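PDB 1SXR: peptidoglycan recognition protein SA CG11709-PA from Drosophila melanogaster, which binds peptidoglycan of Gram-positive bacteria and so activates the Toll pathway of innate immunity in the fly. Local coordinates for residues 12-20 / 85-93; 111-120 / 157-166. All blocks are in the same frame, centred on the assembly; numbering follows the deposited sequence. Where two conformers were deposited one is given.

Contact 1: 12-20 / 85-93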
loop_
_atom_site.group_PDB
_atom_site.type_symbol
_atom_site.label_atom_id
_atom_site.label_comp_id
_atom_site.label_asym_id
_atom_site.label_seq_id
_atom_site.Cartn_x
_atom_site.Cartn_y
_atom_site.Cartn_z
ATOM N N PRO A 12 -9.639 -5.401 10.019
ATOM C CA PRO A 12 -10.504 -4.456 9.310
ATOM C C PRO A 12 -11.264 -5.168 8.192
ATOM O O PRO A 12 -10.799 -6.184 7.687
ATOM C CB PRO A 12 -9.521 -3.424 8.743
ATOM C CG PRO A 12 -8.202 -4.115 8.661
ATOM C CD PRO A 12 -8.208 -5.190 9.714
ATOM N N THR A 13 -12.428 -4.660 7.809
ATOM C CA THR A 13 -13.158 -5.273 6.714
ATOM C C THR A 13 -12.664 -4.649 5.404
ATOM O O THR A 13 -12.766 -3.448 5.213
ATOM C CB THR A 13 -14.681 -5.081 6.904
ATOM O OG1 THR A 13 -15.380 -5.476 5.713
ATOM C CG2 THR A 13 -15.027 -3.604 7.078
ATOM N N ILE A 14 -12.106 -5.463 4.519
ATOM C CA ILE A 14 -11.476 -4.915 3.314
ATOM C C ILE A 14 -12.495 -4.747 2.203
ATOM O O ILE A 14 -13.316 -5.632 1.951
ATOM C CB ILE A 14 -10.333 -5.821 2.870
ATOM C CG1 ILE A 14 -9.236 -5.822 3.938
ATOM C CG2 ILE A 14 -9.784 -5.340 1.536
ATOM C CD1 ILE A 14 -8.118 -6.802 3.653
ATOM N N LYS A 15 -12.470 -3.590 1.551
ATOM C CA LYS A 15 -13.378 -3.351 0.446
ATOM C C LYS A 15 -12.741 -3.937 -0.806
ATOM O O LYS A 15 -11.790 -3.373 -1.369
ATOM C CB LYS A 15 -13.654 -1.858 0.282
ATOM C CG LYS A 15 -14.873 -1.340 1.056
ATOM C CD LYS A 15 -14.894 -1.875 2.465
ATOM C CE LYS A 15 -15.963 -1.216 3.312
ATOM N NZ LYS A 15 -15.589 -1.352 4.765
ATOM N N LEU A 16 -13.254 -5.089 -1.220
ATOM C CA LEU A 16 -12.687 -5.807 -2.353
ATOM C C LEU A 16 -12.928 -5.099 -3.678
ATOM O O LEU A 16 -13.762 -4.215 -3.788
ATOM C CB LEU A 16 -13.252 -7.224 -2.417
ATOM C CG LEU A 16 -13.065 -8.018 -1.125
ATOM C CD1 LEU A 16 -13.778 -9.378 -1.247
ATOM C CD2 LEU A 16 -11.594 -8.194 -0.788
ATOM N N LYS A 17 -12.159 -5.498 -4.685
ATOM C CA LYS A 17 -12.162 -4.854 -6.001
ATOM C C LYS A 17 -13.595 -4.634 -6.523
ATOM O O LYS A 17 -13.960 -3.527 -6.913
ATOM C CB LYS A 17 -11.314 -5.723 -6.957
ATOM C CG LYS A 17 -11.017 -5.163 -8.323
ATOM C CD LYS A 17 -9.899 -4.153 -8.334
ATOM C CE LYS A 17 -8.527 -4.784 -8.135
ATOM N NZ LYS A 17 -8.222 -5.895 -9.120
ATOM N N ARG A 18 -14.425 -5.677 -6.493
ATOM C CA ARG A 18 -15.846 -5.580 -6.892
ATOM C C ARG A 18 -16.626 -4.490 -6.156
ATOM O O ARG A 18 -17.486 -3.811 -6.743
ATOM C CB ARG A 18 -16.526 -6.935 -6.642
ATOM C CG ARG A 18 -18.021 -6.870 -6.300
ATOM C CD ARG A 18 -18.649 -8.212 -5.896
ATOM N NE ARG A 18 -18.254 -9.264 -6.829
ATOM C CZ ARG A 18 -18.383 -10.573 -6.614
ATOM N NH1 ARG A 18 -18.916 -11.028 -5.485
ATOM N NH2 ARG A 18 -17.972 -11.431 -7.537
ATOM N N GLN A 19 -16.338 -4.327 -4.876
ATOM C CA GLN A 19 -17.081 -3.398 -4.055
ATOM C C GLN A 19 -16.779 -1.955 -4.398
ATOM O O GLN A 19 -17.590 -1.087 -4.126
ATOM C CB GLN A 19 -16.803 -3.650 -2.579
ATOM C CG GLN A 19 -17.266 -5.013 -2.092
ATOM C CD GLN A 19 -16.970 -5.189 -0.629
ATOM O OE1 GLN A 19 -15.932 -5.734 -0.263
ATOM N NE2 GLN A 19 -17.883 -4.712 0.224
ATOM N N TRP A 20 -15.603 -1.698 -4.976
ATOM C CA TRP A 20 -15.322 -0.341 -5.480
ATOM C C TRP A 20 -15.400 -0.198 -6.983
ATOM O O TRP A 20 -15.100 0.868 -7.541
ATOM C CB TRP A 20 -14.032 0.276 -4.912
ATOM C CG TRP A 20 -12.718 -0.460 -5.087
ATOM C CD1 TRP A 20 -12.104 -1.270 -4.176
ATOM C CD2 TRP A 20 -11.784 -0.338 -6.190
ATOM N NE1 TRP A 20 -10.884 -1.702 -4.654
ATOM C CE2 TRP A 20 -10.659 -1.138 -5.878
ATOM C CE3 TRP A 20 -11.797 0.348 -7.419
ATOM C CZ2 TRP A 20 -9.553 -1.273 -6.753
ATOM C CZ3 TRP A 20 -10.689 0.203 -8.292
ATOM C CH2 TRP A 20 -9.599 -0.600 -7.950
ATOM N N ILE A 85 -11.237 3.398 5.615
ATOM C CA ILE A 85 -11.558 2.226 4.806
ATOM C C ILE A 85 -10.299 1.710 4.129
ATOM O O ILE A 85 -9.491 2.488 3.588
ATOM C CB ILE A 85 -12.603 2.546 3.753
ATOM C CG1 ILE A 85 -13.928 2.898 4.419
ATOM C CG2 ILE A 85 -12.779 1.372 2.760
ATOM C CD1 ILE A 85 -14.964 3.308 3.426
ATOM N N VAL A 86 -10.144 0.394 4.162
ATOM C CA VAL A 86 -9.051 -0.265 3.469
ATOM C C VAL A 86 -9.583 -0.799 2.158
ATOM O O VAL A 86 -10.527 -1.586 2.150
ATOM C CB VAL A 86 -8.483 -1.425 4.307
ATOM C CG1 VAL A 86 -7.423 -2.193 3.512
ATOM C CG2 VAL A 86 -7.890 -0.892 5.634
ATOM N N TYR A 87 -8.993 -0.354 1.041
ATOM C CA TYR A 87 -9.438 -0.787 -0.286
ATOM C C TYR A 87 -8.443 -1.819 -0.826
ATOM O O TYR A 87 -7.226 -1.620 -0.743
ATOM C CB TYR A 87 -9.488 0.409 -1.249
ATOM C CG TYR A 87 -10.435 1.480 -0.781
ATOM C CD1 TYR A 87 -11.794 1.416 -1.115
ATOM C CD2 TYR A 87 -9.983 2.529 0.020
ATOM C CE1 TYR A 87 -12.693 2.407 -0.681
ATOM C CE2 TYR A 87 -10.870 3.525 0.450
ATOM C CZ TYR A 87 -12.205 3.447 0.104
ATOM O OH TYR A 87 -13.055 4.431 0.552
ATOM N N GLU A 88 -8.956 -2.942 -1.327
ATOM C CA GLU A 88 -8.093 -3.895 -2.016
ATOM C C GLU A 88 -7.566 -3.305 -3.320
ATOM O O GLU A 88 -8.350 -2.869 -4.173
ATOM C CB GLU A 88 -8.886 -5.166 -2.333
ATOM C CG GLU A 88 -8.044 -6.241 -3.034
ATOM C CD GLU A 88 -8.837 -7.505 -3.381
ATOM O OE1 GLU A 88 -9.971 -7.408 -3.915
ATOM O OE2 GLU A 88 -8.299 -8.605 -3.118
ATOM N N GLY A 89 -6.242 -3.284 -3.474
ATOM C CA GLY A 89 -5.637 -2.968 -4.766
ATOM C C GLY A 89 -5.288 -4.282 -5.424
ATOM O O GLY A 89 -6.163 -5.075 -5.823
ATOM N N THR A 90 -3.994 -4.533 -5.522
ATOM C CA THR A 90 -3.512 -5.810 -5.971
ATOM C C THR A 90 -3.938 -6.945 -5.035
ATOM O O THR A 90 -4.166 -8.064 -5.476
ATOM C CB THR A 90 -1.993 -5.696 -6.136
ATOM O OG1 THR A 90 -1.699 -5.063 -7.401
ATOM C CG2 THR A 90 -1.375 -7.058 -6.255
ATOM N N GLY A 91 -4.080 -6.644 -3.745
ATOM C CA GLY A 91 -4.533 -7.634 -2.753
ATOM C C GLY A 91 -3.460 -8.476 -2.085
ATOM O O GLY A 91 -2.294 -8.437 -2.467
ATOM N N TRP A 92 -3.840 -9.240 -1.059
ATOM C CA TRP A 92 -2.846 -10.070 -0.370
ATOM C C TRP A 92 -2.249 -11.133 -1.278
ATOM O O TRP A 92 -2.973 -11.799 -2.033
ATOM C CB TRP A 92 -3.473 -10.842 0.799
ATOM C CG TRP A 92 -3.774 -10.085 2.045
ATOM C CD1 TRP A 92 -5.000 -9.977 2.648
ATOM C CD2 TRP A 92 -2.855 -9.329 2.869
ATOM N NE1 TRP A 92 -4.900 -9.207 3.786
ATOM C CE2 TRP A 92 -3.601 -8.813 3.956
ATOM C CE3 TRP A 92 -1.476 -9.087 2.837
ATOM C CZ2 TRP A 92 -3.031 -8.033 4.957
ATOM C CZ3 TRP A 92 -0.905 -8.305 3.845
ATOM C CH2 TRP A 92 -1.693 -7.780 4.887
ATOM N N GLY A 93 -0.939 -11.331 -1.156
ATOM C CA GLY A 93 -0.277 -12.493 -1.771
ATOM C C GLY A 93 -0.066 -12.414 -3.265
ATOM O O GLY A 93 0.275 -13.420 -3.905
HETATM O O HOH W 1 -7.399 -7.700 -6.459
#

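Contact 2: 111-120 / 157-166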
loop_
_atom_site.group_PDB
_atom_site.type_symbol
_atom_site.label_atom_id
_atom_site.label_comp_id
_atom_site.label_asym_id
_atom_site.label_seq_id
_atom_site.Cartn_x
_atom_site.Cartn_y
_atom_site.Cartn_z
ATOM N N PHE A 111 -1.375 5.207 1.682
ATOM C CA PHE A 111 -2.365 6.142 2.179
ATOM C C PHE A 111 -2.815 7.057 1.044
ATOM O O PHE A 111 -1.968 7.671 0.365
ATOM C CB PHE A 111 -1.739 6.956 3.288
ATOM C CG PHE A 111 -1.527 6.147 4.539
ATOM C CD1 PHE A 111 -2.549 5.998 5.486
ATOM C CD2 PHE A 111 -0.309 5.512 4.763
ATOM C CE1 PHE A 111 -2.334 5.242 6.639
ATOM C CE2 PHE A 111 -0.096 4.751 5.927
ATOM C CZ PHE A 111 -1.115 4.632 6.869
ATOM N N ILE A 112 -4.134 7.132 0.817
ATOM C CA ILE A 112 -4.656 7.994 -0.242
ATOM C C ILE A 112 -4.525 9.471 0.177
ATOM O O ILE A 112 -5.112 9.893 1.183
ATOM C CB ILE A 112 -6.122 7.656 -0.558
ATOM C CG1 ILE A 112 -6.228 6.190 -1.004
ATOM C CG2 ILE A 112 -6.670 8.635 -1.604
ATOM C CD1 ILE A 112 -7.680 5.710 -1.207
ATOM N N GLY A 113 -3.764 10.248 -0.590
ATOM C CA GLY A 113 -3.567 11.670 -0.288
ATOM C C GLY A 113 -2.085 12.036 -0.335
ATOM O O GLY A 113 -1.241 11.227 -0.755
ATOM N N ASN A 114 -1.768 13.273 0.068
ATOM C CA ASN A 114 -0.430 13.813 -0.071
ATOM C C ASN A 114 0.016 14.188 1.314
ATOM O O ASN A 114 -0.497 15.147 1.903
ATOM C CB ASN A 114 -0.454 15.055 -0.951
ATOM C CG ASN A 114 0.916 15.652 -1.163
ATOM O OD1 ASN A 114 1.873 15.331 -0.432
ATOM N ND2 ASN A 114 1.042 16.497 -2.190
ATOM N N PHE A 115 0.981 13.440 1.838
ATOM C CA PHE A 115 1.323 13.556 3.263
ATOM C C PHE A 115 2.759 14.069 3.469
ATOM O O PHE A 115 3.456 13.725 4.437
ATOM C CB PHE A 115 0.997 12.239 3.985
ATOM C CG PHE A 115 -0.441 11.847 3.807
ATOM C CD1 PHE A 115 -1.434 12.569 4.458
ATOM C CD2 PHE A 115 -0.831 10.821 2.947
ATOM C CE1 PHE A 115 -2.752 12.285 4.269
ATOM C CE2 PHE A 115 -2.147 10.530 2.768
ATOM C CZ PHE A 115 -3.122 11.252 3.429
ATOM N N VAL A 116 3.204 14.920 2.552
ATOM C CA VAL A 116 4.467 15.608 2.772
ATOM C C VAL A 116 4.386 16.496 4.017
ATOM O O VAL A 116 5.325 16.501 4.819
ATOM C CB VAL A 116 4.907 16.448 1.561
ATOM C CG1 VAL A 116 6.209 17.213 1.890
ATOM C CG2 VAL A 116 5.078 15.564 0.335
ATOM N N ASP A 117 3.264 17.200 4.189
ATOM C CA ASP A 117 3.134 18.299 5.179
ATOM C C ASP A 117 2.076 18.058 6.263
ATOM O O ASP A 117 1.869 18.918 7.140
ATOM C CB ASP A 117 2.774 19.631 4.483
ATOM C CG ASP A 117 3.886 20.181 3.596
ATOM O OD1 ASP A 117 5.070 20.101 3.979
ATOM O OD2 ASP A 117 3.660 20.752 2.491
ATOM N N LYS A 118 1.393 16.915 6.214
ATOM C CA LYS A 118 0.382 16.581 7.205
ATOM C C LYS A 118 0.297 15.073 7.310
ATOM O O LYS A 118 0.838 14.368 6.461
ATOM C CB LYS A 118 -0.984 17.118 6.767
ATOM C CG LYS A 118 -1.519 16.456 5.483
ATOM C CD LYS A 118 -2.869 17.002 5.034
ATOM C CE LYS A 118 -3.441 16.123 3.903
ATOM N NZ LYS A 118 -4.583 16.761 3.193
ATOM N N LEU A 119 -0.406 14.596 8.329
ATOM C CA LEU A 119 -0.599 13.162 8.515
ATOM C C LEU A 119 -1.947 12.728 7.973
ATOM O O LEU A 119 -2.879 13.540 7.873
ATOM C CB LEU A 119 -0.546 12.810 10.004
ATOM C CG LEU A 119 0.793 12.817 10.720
ATOM C CD1 LEU A 119 0.557 12.467 12.176
ATOM C CD2 LEU A 119 1.746 11.819 10.074
ATOM N N PRO A 120 -2.078 11.443 7.633
ATOM C CA PRO A 120 -3.400 10.871 7.397
ATOM C C PRO A 120 -4.261 11.015 8.652
ATOM O O PRO A 120 -3.724 11.231 9.750
ATOM C CB PRO A 120 -3.101 9.390 7.125
ATOM C CG PRO A 120 -1.687 9.404 6.590
ATOM C CD PRO A 120 -0.994 10.459 7.454
ATOM N N GLN A 157 9.800 10.523 -2.914
ATOM C CA GLN A 157 9.500 11.219 -1.680
ATOM C C GLN A 157 8.435 10.479 -0.887
ATOM O O GLN A 157 8.224 10.744 0.283
ATOM C CB GLN A 157 8.991 12.638 -1.948
ATOM C CG GLN A 157 9.945 13.540 -2.720
ATOM C CD GLN A 157 9.678 15.024 -2.464
ATOM O OE1 GLN A 157 8.827 15.383 -1.637
ATOM N NE2 GLN A 157 10.412 15.880 -3.152
ATOM N N SER A 158 7.746 9.552 -1.552
ATOM C CA SER A 158 6.674 8.789 -0.909
ATOM C C SER A 158 7.223 8.042 0.314
ATOM O O SER A 158 8.301 7.443 0.224
ATOM C CB SER A 158 6.122 7.805 -1.955
ATOM O OG SER A 158 5.069 7.044 -1.442
ATOM N N PRO A 159 6.515 8.005 1.448
ATOM C CA PRO A 159 5.128 8.452 1.638
ATOM C C PRO A 159 4.928 9.885 2.108
ATOM O O PRO A 159 3.854 10.199 2.648
ATOM C CB PRO A 159 4.659 7.563 2.789
ATOM C CG PRO A 159 5.912 7.413 3.664
ATOM C CD PRO A 159 7.056 7.353 2.670
ATOM N N GLY A 160 5.932 10.734 1.901
ATOM C CA GLY A 160 5.861 12.134 2.342
ATOM C C GLY A 160 6.577 12.250 3.676
ATOM O O GLY A 160 6.384 11.419 4.537
ATOM N N LEU A 161 7.377 13.309 3.860
ATOM C CA LEU A 161 8.194 13.452 5.077
ATOM C C LEU A 161 7.413 13.359 6.383
ATOM O O LEU A 161 7.849 12.707 7.321
ATOM C CB LEU A 161 8.951 14.776 5.057
ATOM C CG LEU A 161 9.935 14.960 6.216
ATOM C CD1 LEU A 161 10.897 13.780 6.279
ATOM C CD2 LEU A 161 10.697 16.283 6.061
ATOM N N THR A 162 6.265 14.018 6.455
ATOM C CA THR A 162 5.490 14.012 7.698
ATOM C C THR A 162 5.010 12.605 8.057
ATOM O O THR A 162 5.045 12.169 9.214
ATOM C CB THR A 162 4.327 14.989 7.612
ATOM O OG1 THR A 162 4.855 16.327 7.543
ATOM C CG2 THR A 162 3.521 14.973 8.907
ATOM N N LEU A 163 4.574 11.875 7.044
ATOM C CA LEU A 163 4.128 10.519 7.286
ATOM C C LEU A 163 5.308 9.562 7.576
ATOM O O LEU A 163 5.206 8.668 8.417
ATOM C CB LEU A 163 3.266 10.048 6.115
ATOM C CG LEU A 163 2.744 8.604 6.148
ATOM C CD1 LEU A 163 2.088 8.226 7.478
ATOM C CD2 LEU A 163 1.766 8.396 4.989
ATOM N N TYR A 164 6.428 9.772 6.892
ATOM C CA TYR A 164 7.639 8.991 7.125
ATOM C C TYR A 164 8.068 9.153 8.573
ATOM O O TYR A 164 8.407 8.163 9.229
ATOM C CB TYR A 164 8.749 9.432 6.196
ATOM C CG TYR A 164 10.050 8.686 6.389
ATOM C CD1 TYR A 164 10.073 7.333 6.694
ATOM C CD2 TYR A 164 11.261 9.336 6.227
ATOM C CE1 TYR A 164 11.287 6.651 6.858
ATOM C CE2 TYR A 164 12.472 8.663 6.383
ATOM C CZ TYR A 164 12.468 7.325 6.697
ATOM O OH TYR A 164 13.667 6.671 6.852
ATOM N N ASN A 165 8.032 10.393 9.072
ATOM C CA ASN A 165 8.395 10.623 10.469
ATOM C C ASN A 165 7.503 9.862 11.436
ATOM O O ASN A 165 7.978 9.389 12.471
ATOM C CB ASN A 165 8.425 12.115 10.806
ATOM C CG ASN A 165 9.595 12.825 10.170
ATOM O OD1 ASN A 165 10.603 12.199 9.831
ATOM N ND2 ASN A 165 9.471 14.146 9.985
ATOM N N GLU A 166 6.217 9.748 11.111
ATOM C CA GLU A 166 5.288 8.963 11.912
ATOM C C GLU A 166 5.618 7.465 11.894
ATOM O O GLU A 166 5.738 6.852 12.954
ATOM C CB GLU A 166 3.829 9.239 11.492
ATOM C CG GLU A 166 2.765 8.327 12.094
ATOM C CD GLU A 166 2.571 8.500 13.601
ATOM O OE1 GLU A 166 2.853 9.593 14.144
ATOM O OE2 GLU A 166 2.120 7.537 14.252
#

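Contact 1: 12-20 / 85-93
Lys15 pairs with Tyr87 in parallel, and its backbone bonds on both sides of that residue. Lys15 N donates to Val86 O at 2.9 Å, almost straight. Glu88 N returns a bond to Lys15 O, also 2.9 Å long.

The tight part lies where the chain turns into the short helical turn 17-20. The extended Glu88 side chain, with CG anti to the backbone N (chi1 -179°), passes obliquely across Leu16 to the start of that turn. There Glu88 OE1 takes the N-H of Lys17 at 3.0 Å through its anti lone pair. Trp20 comes in from the other end of the turn. Its NE1 reaches Glu88 O at 2.8 Å, and that oxygen lies near the indole plane. Tyr87 presents its ring edge to the indole face in an offset edge-to-face pair, planes at 82°. Helix 50-67 lies against both rings through Leu58.

The other face of the strand pair is apolar. Ile14 CG1 meets Val86 CG1 at 4.1 Å, and Leu131 of helix 122-137 packs on both. Ile14 CD1 touches Trp92 NE1.

The contact is looser toward its exposed margins. Leu16 is exposed; its CA, CB and CD2 border Glu88 OE1. Lys15 and Lys17 are partly exposed. Lys15 lays its bent chain across Ile85 CG2. Lys17 curls past Gly89 O, to which a water links NZ by one weak bond and one sound one; the main partner of NZ is Asp73.

The pairing adds the N-terminal segment as the outermost strand, parallel to 86-88, of the mixed central sheet of this PGRP domain.

Contact 2: 111-120 / 157-166
Thr162 grips the carbonyl of Val116 twice. Its N donates to Val116 O at 3.1 Å and its OG1 at 2.8 Å, both from the same face of the carbonyl plane. With OG1 beside its own backbone N (chi1 -67°), one oxygen can take both bonds.

From CB outward, each atom of Thr162 meets the loop. CB lies 3.3 Å from Val116 O, OG1 also borders Asp117 C, and CG2 rests on Lys118 C and Leu119 CG. A valine here would probably leave Val116 O with the backbone N-H alone and the loop less firmly tied to the helix.

Leu163 fills the buried side. Its CD2 presses on Phe111 CD2 at 3.6 Å, CD1 on Pro120 CD, and its CB on Phe115 CB. Pro120 CG in turn sits over the centre of the Phe115 ring. On the exposed side, Leu119 CD2 reaches Glu166 CB at 3.6 Å.

Gly160 passes Val116 with 3.8 Å between their CA atoms; a side chain there would clash with the loop backbone. Gly160 is the N-cap of helix 161-167. First-turn N-H groups, lacking an earlier helix carbonyl, thus turn to loop carbonyls in this amidase-type domain: Thr162 N to Val116 O and, weakly, Leu163 N to Phe115 O.

In the fold
Contact 1 and contact 2 lie on opposite sides of the chain's centre, their own centres about 21 Å apart. The central sheet connects them, with contact 1 at one edge of it. In contact 2 the loop that follows strand 106-111 meets the start of helix 161-167. They meet directly at one point, where Tyr87 CD2 packs on Ile112 CD1 at 4.1 Å. Helix 122-137 backs both, through Leu131 at the first and Leu125 at the second. Contact 1 is away from the annotated sites, although Lys17 salt-bridges Asp73 in the inferred peptidoglycan-binding region 71-76. Contact 2 is nearer: the Gln157 side chain is about 5 Å from that of Thr156, which probably interacts with peptidoglycan.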